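Local coordinates for 2-aminomuconic 6-semialdehyde dehydrogenase (Pseudomonas sp., PDB 7BZV), which probably oxidises 2-aminomuconic 6-semialdehyde with NAD as cofactor, in the meta-cleavage pathway that breaks down 2-aminophenol, at residues 289-294 and 387-392; 377-380 and 384-387. All coordinates share one frame; numbering follows the deposited sequence.

Contact 1 of 2, residues 289-294 and 387-392; sequences CSERVY and REEIFG
Glu291 OE1 is gripped from two directions: the backbone N of Ile390 donates to it at 2.8 Å, and Lys257 NZ forms a salt bridge with it. The Ile390 bond is nearly straight, at 169°. The other carboxylate oxygen, Glu291 OE2, accepts the N-H of Phe391 at 2.7 Å along a more bent path of 144°. Both oxygens use their syn lone pairs, so two successive peptide N-H groups clasp one carboxylate from its open end and fix its rotation. The acid gets there on an outstretched chain, its CG anti to the carbonyl carbon and the chain extended beyond CG. Glu291 OE1 also lies 3.6 Å from Ile390 CB, a van der Waals touch beside the bond. In the seven-stranded sheet of this aldehyde dehydrogenase, Glu291 stands at a corner of strand 290-296, while 388-392 belongs to the loop leading from helix 384-387 into the neighbouring parallel strand 394-400. The loop carries the family's Glu-Glu-Ile-Phe-Gly sequence, which in relatives borders the nicotinamide end of the NAD cleft, and probably does so here. With alanine in place of Glu291, the N-H groups of Ile390 and Phe391 would probably lose their acceptor and Lys257 its carboxylate counter-charge, freeing the loop to shift. With lysine and both amides at hand, the buried carboxylate is likely to stay ionised. Lys257 also donates to Glu388 O, tying the start of the loop to the same cation, while Glu389 OE2 accepts the N-H of Gly256. Farther along the strand Arg292 NH2 donates to Tyr294 OH at 2.8 Å, the hydroxyl lying 27° out of the guanidinium plane; Arg292 NH1 donates to Lys257 O, and NH2 also to Ala410 O.

Contact 2 of 2, residues 377-380 and 384-387; sequences AGLS and RVVR
Leu379 makes the first touch, and at two points of its side chain. Its CB rests 4.0 Å from Val386 CG2, and one methyl reaches on to the preceding residue of the helix, Leu379 CD1 lying 3.5 Å from Val385 CG2, tighter than ordinary van der Waals contact. That second methyl of Val385 sits between its own backbone N and carbonyl carbon (CG1 at chi1 -67°), and the leucine chain runs slantwise across it. Next comes Ser380, which meets the helix through its backbone: Ser380 O is 3.5 Å from Val386 CG2, a contact with a methyl and no polar bond. Its hydroxyl serves the loop instead, OG accepting the N-H of Asp382 in an ST turn. No hydrogen bond crosses between the two segments, whose contact is van der Waals, while Arg387 NH1 bonds Asp381 O in the loop between strand 374-377 and helix 384-387. Glu348, at the end of helix 332-348, takes the N-H groups of Arg384 and Val385 at the opening turn. Val385 also packs on Tyr341, Leu344 and Ala345 of that helix, whereas Val386 leans on His396 of strand 394-400, whose NE2 pairs with Leu379 N.

Overall arrangement
Contact 2 falls in sequence between the two segments of contact 1; they share Arg387 and have centres about 10 Å apart. Contact 1 lies deeper, its centre about 17 Å from the centre of the chain, that of contact 2 about 26 Å, and its chemistry is polar: a buried carboxylate holding backbone amides. Contact 2, partly buried with Ser380 exposed, relies on leucine and valine carbons and one serine carbonyl. It packs the loop before helix 384-387 on the helix; contact 1 holds the loop after it to strand 290-296. They meet where Arg292 CG packs 3.3 Å from Val386 O. Lys257 joins them too, since its NZ donates to Val385 O.

Contact 1 of 2, residues 289-294 and 387-392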
loop_
_atom_site.group_PDB
_atom_site.type_symbol
_atom_site.label_atom_id
_atom_site.label_comp_id
_atom_site.label_asym_id
_atom_site.label_seq_id
_atom_site.Cartn_x
_atom_site.Cartn_y
_atom_site.Cartn_z
ATOM N N CYS B 289 7.672 30.290 -2.390
ATOM C CA CYS B 289 8.877 31.089 -2.187
ATOM C C CYS B 289 9.120 31.415 -0.713
ATOM O O CYS B 289 8.194 31.552 0.086
ATOM C CB CYS B 289 8.760 32.403 -2.965
ATOM S SG CYS B 289 8.985 32.278 -4.743
ATOM N N SER B 290 10.391 31.594 -0.370
ATOM C CA SER B 290 10.804 32.046 0.948
ATOM C C SER B 290 10.685 33.561 1.069
ATOM O O SER B 290 11.156 34.293 0.196
ATOM C CB SER B 290 12.280 31.704 1.180
ATOM O OG SER B 290 12.543 30.411 0.798
ATOM N N GLU B 291 10.107 34.038 2.180
ATOM C CA GLU B 291 10.160 35.452 2.547
ATOM C C GLU B 291 10.767 35.707 3.918
ATOM O O GLU B 291 10.965 36.872 4.277
ATOM C CB GLU B 291 8.753 36.086 2.487
ATOM C CG GLU B 291 8.301 36.290 1.024
ATOM C CD GLU B 291 6.929 36.928 0.828
ATOM O OE1 GLU B 291 6.264 37.347 1.808
ATOM O OE2 GLU B 291 6.502 36.987 -0.347
ATOM N N ARG B 292 11.072 34.658 4.687
ATOM C CA ARG B 292 11.783 34.758 5.955
ATOM C C ARG B 292 12.995 33.864 5.799
ATOM O O ARG B 292 12.846 32.679 5.492
ATOM C CB ARG B 292 10.910 34.313 7.144
ATOM C CG ARG B 292 9.575 35.085 7.310
ATOM C CD ARG B 292 8.407 34.109 7.709
ATOM N NE ARG B 292 8.770 33.527 8.962
ATOM C CZ ARG B 292 8.501 32.305 9.415
ATOM N NH1 ARG B 292 7.760 31.400 8.768
ATOM N NH2 ARG B 292 9.004 32.012 10.590
ATOM N N VAL B 293 14.181 34.430 5.942
ATOM C CA VAL B 293 15.425 33.690 5.776
ATOM C C VAL B 293 16.242 33.769 7.056
ATOM O O VAL B 293 16.675 34.858 7.448
ATOM C CB VAL B 293 16.249 34.222 4.595
ATOM C CG1 VAL B 293 17.526 33.438 4.494
ATOM C CG2 VAL B 293 15.483 34.110 3.306
ATOM N N TYR B 294 16.519 32.605 7.659
ATOM C CA TYR B 294 17.316 32.476 8.878
ATOM C C TYR B 294 18.685 31.918 8.496
ATOM O O TYR B 294 18.767 30.826 7.909
ATOM C CB TYR B 294 16.586 31.565 9.894
ATOM C CG TYR B 294 15.183 32.062 10.195
ATOM C CD1 TYR B 294 14.955 33.020 11.181
ATOM C CD2 TYR B 294 14.092 31.590 9.486
ATOM C CE1 TYR B 294 13.667 33.513 11.439
ATOM C CE2 TYR B 294 12.824 32.049 9.739
ATOM C CZ TYR B 294 12.614 33.031 10.703
ATOM O OH TYR B 294 11.335 33.478 10.922
ATOM N N ARG B 387 6.108 39.101 9.000
ATOM C CA ARG B 387 5.096 38.090 9.253
ATOM C C ARG B 387 4.045 37.978 8.164
ATOM O O ARG B 387 3.536 36.880 7.939
ATOM C CB ARG B 387 4.403 38.374 10.587
ATOM C CG ARG B 387 5.367 38.472 11.760
ATOM C CD ARG B 387 4.625 38.457 13.106
ATOM N NE ARG B 387 3.974 37.180 13.401
ATOM C CZ ARG B 387 4.568 36.148 13.994
ATOM N NH1 ARG B 387 5.844 36.222 14.329
ATOM N NH2 ARG B 387 3.892 35.032 14.240
ATOM N N GLU B 388 3.731 39.069 7.472
ATOM C CA GLU B 388 2.628 39.129 6.520
ATOM C C GLU B 388 3.098 38.769 5.122
ATOM O O GLU B 388 4.156 39.224 4.678
ATOM C CB GLU B 388 2.005 40.531 6.524
ATOM C CG GLU B 388 1.526 40.925 7.899
ATOM C CD GLU B 388 0.812 42.264 7.951
ATOM O OE1 GLU B 388 0.445 42.824 6.893
ATOM O OE2 GLU B 388 0.619 42.748 9.080
ATOM N N GLU B 389 2.309 37.928 4.440
ATOM C CA GLU B 389 2.660 37.448 3.114
ATOM C C GLU B 389 2.713 38.625 2.163
ATOM O O GLU B 389 1.725 39.349 2.030
ATOM C CB GLU B 389 1.647 36.407 2.590
ATOM C CG GLU B 389 2.129 35.730 1.248
ATOM C CD GLU B 389 1.151 34.700 0.628
ATOM O OE1 GLU B 389 0.002 35.062 0.314
ATOM O OE2 GLU B 389 1.546 33.523 0.427
ATOM N N ILE B 390 3.843 38.815 1.486
ATOM C CA ILE B 390 3.949 39.909 0.529
ATOM C C ILE B 390 3.697 39.434 -0.892
ATOM O O ILE B 390 3.020 40.114 -1.668
ATOM C CB ILE B 390 5.313 40.620 0.629
ATOM C CG1 ILE B 390 5.492 41.238 1.999
ATOM C CG2 ILE B 390 5.418 41.728 -0.441
ATOM C CD1 ILE B 390 6.911 41.691 2.298
ATOM N N PHE B 391 4.231 38.261 -1.230
ATOM C CA PHE B 391 3.998 37.606 -2.517
ATOM C C PHE B 391 4.693 38.383 -3.629
ATOM O O PHE B 391 4.158 38.554 -4.727
ATOM C CB PHE B 391 2.499 37.432 -2.821
ATOM C CG PHE B 391 2.178 36.146 -3.571
ATOM C CD1 PHE B 391 2.189 34.921 -2.913
ATOM C CD2 PHE B 391 1.902 36.160 -4.928
ATOM C CE1 PHE B 391 1.906 33.730 -3.592
ATOM C CE2 PHE B 391 1.645 34.967 -5.627
ATOM C CZ PHE B 391 1.641 33.752 -4.945
ATOM N N GLY B 392 5.882 38.875 -3.319
ATOM C CA GLY B 392 6.713 39.558 -4.277
ATOM C C GLY B 392 8.147 39.116 -4.097
ATOM O O GLY B 392 8.438 38.207 -3.313
#

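Contact 2 of 2, residues 377-380 and 384-387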
loop_
_atom_site.group_PDB
_atom_site.type_symbol
_atom_site.label_atom_id
_atom_site.label_comp_id
_atom_site.label_asym_id
_atom_site.label_seq_id
_atom_site.Cartn_x
_atom_site.Cartn_y
_atom_site.Cartn_z
ATOM N N ALA B 377 16.657 43.615 6.110
ATOM C CA ALA B 377 17.269 43.091 7.320
ATOM C C ALA B 377 17.026 44.068 8.460
ATOM O O ALA B 377 16.595 45.205 8.257
ATOM C CB ALA B 377 18.770 42.859 7.118
ATOM N N GLY B 378 17.337 43.625 9.661
ATOM C CA GLY B 378 17.335 44.497 10.811
ATOM C C GLY B 378 16.083 44.452 11.659
ATOM O O GLY B 378 16.036 45.130 12.689
ATOM N N LEU B 379 15.060 43.710 11.268
ATOM C CA LEU B 379 13.805 43.799 12.000
ATOM C C LEU B 379 13.627 42.613 12.943
ATOM O O LEU B 379 14.304 41.583 12.846
ATOM C CB LEU B 379 12.622 43.893 11.037
ATOM C CG LEU B 379 12.693 45.058 10.051
ATOM C CD1 LEU B 379 11.486 45.057 9.127
ATOM C CD2 LEU B 379 12.823 46.410 10.794
ATOM N N SER B 380 12.700 42.777 13.874
ATOM C CA SER B 380 12.356 41.708 14.786
ATOM C C SER B 380 11.458 40.695 14.081
ATOM O O SER B 380 10.882 40.954 13.019
ATOM C CB SER B 380 11.633 42.264 16.014
ATOM O OG SER B 380 10.242 42.266 15.759
ATOM N N ARG B 384 5.656 43.689 10.861
ATOM C CA ARG B 384 4.577 43.264 9.974
ATOM C C ARG B 384 5.110 42.678 8.674
ATOM O O ARG B 384 4.599 41.658 8.183
ATOM C CB ARG B 384 3.666 44.441 9.654
ATOM C CG ARG B 384 2.842 44.958 10.808
ATOM C CD ARG B 384 1.844 46.019 10.311
ATOM N NE ARG B 384 0.997 45.467 9.255
ATOM C CZ ARG B 384 0.438 46.171 8.275
ATOM N NH1 ARG B 384 0.610 47.488 8.208
ATOM N NH2 ARG B 384 -0.305 45.547 7.367
ATOM N N VAL B 385 6.109 43.329 8.075
ATOM C CA VAL B 385 6.681 42.842 6.826
ATOM C C VAL B 385 7.431 41.531 6.998
ATOM O O VAL B 385 7.756 40.881 6.002
ATOM C CB VAL B 385 7.640 43.871 6.179
ATOM C CG1 VAL B 385 6.872 45.089 5.717
ATOM C CG2 VAL B 385 8.744 44.288 7.128
ATOM N N VAL B 386 7.746 41.141 8.229
ATOM C CA VAL B 386 8.378 39.850 8.466
ATOM C C VAL B 386 7.340 38.754 8.614
ATOM O O VAL B 386 7.644 37.581 8.329
ATOM C CB VAL B 386 9.278 39.901 9.712
ATOM C CG1 VAL B 386 10.005 38.582 9.924
ATOM C CG2 VAL B 386 10.286 41.046 9.576
ATOM N N ARG B 387 6.108 39.101 9.000
ATOM C CA ARG B 387 5.096 38.090 9.253
ATOM C C ARG B 387 4.045 37.978 8.164
ATOM O O ARG B 387 3.536 36.880 7.939
ATOM C CB ARG B 387 4.403 38.374 10.587
ATOM C CG ARG B 387 5.367 38.472 11.760
ATOM C CD ARG B 387 4.625 38.457 13.106
ATOM N NE ARG B 387 3.974 37.180 13.401
ATOM C CZ ARG B 387 4.568 36.148 13.994
ATOM N NH1 ARG B 387 5.844 36.222 14.329
ATOM N NH2 ARG B 387 3.892 35.032 14.240
#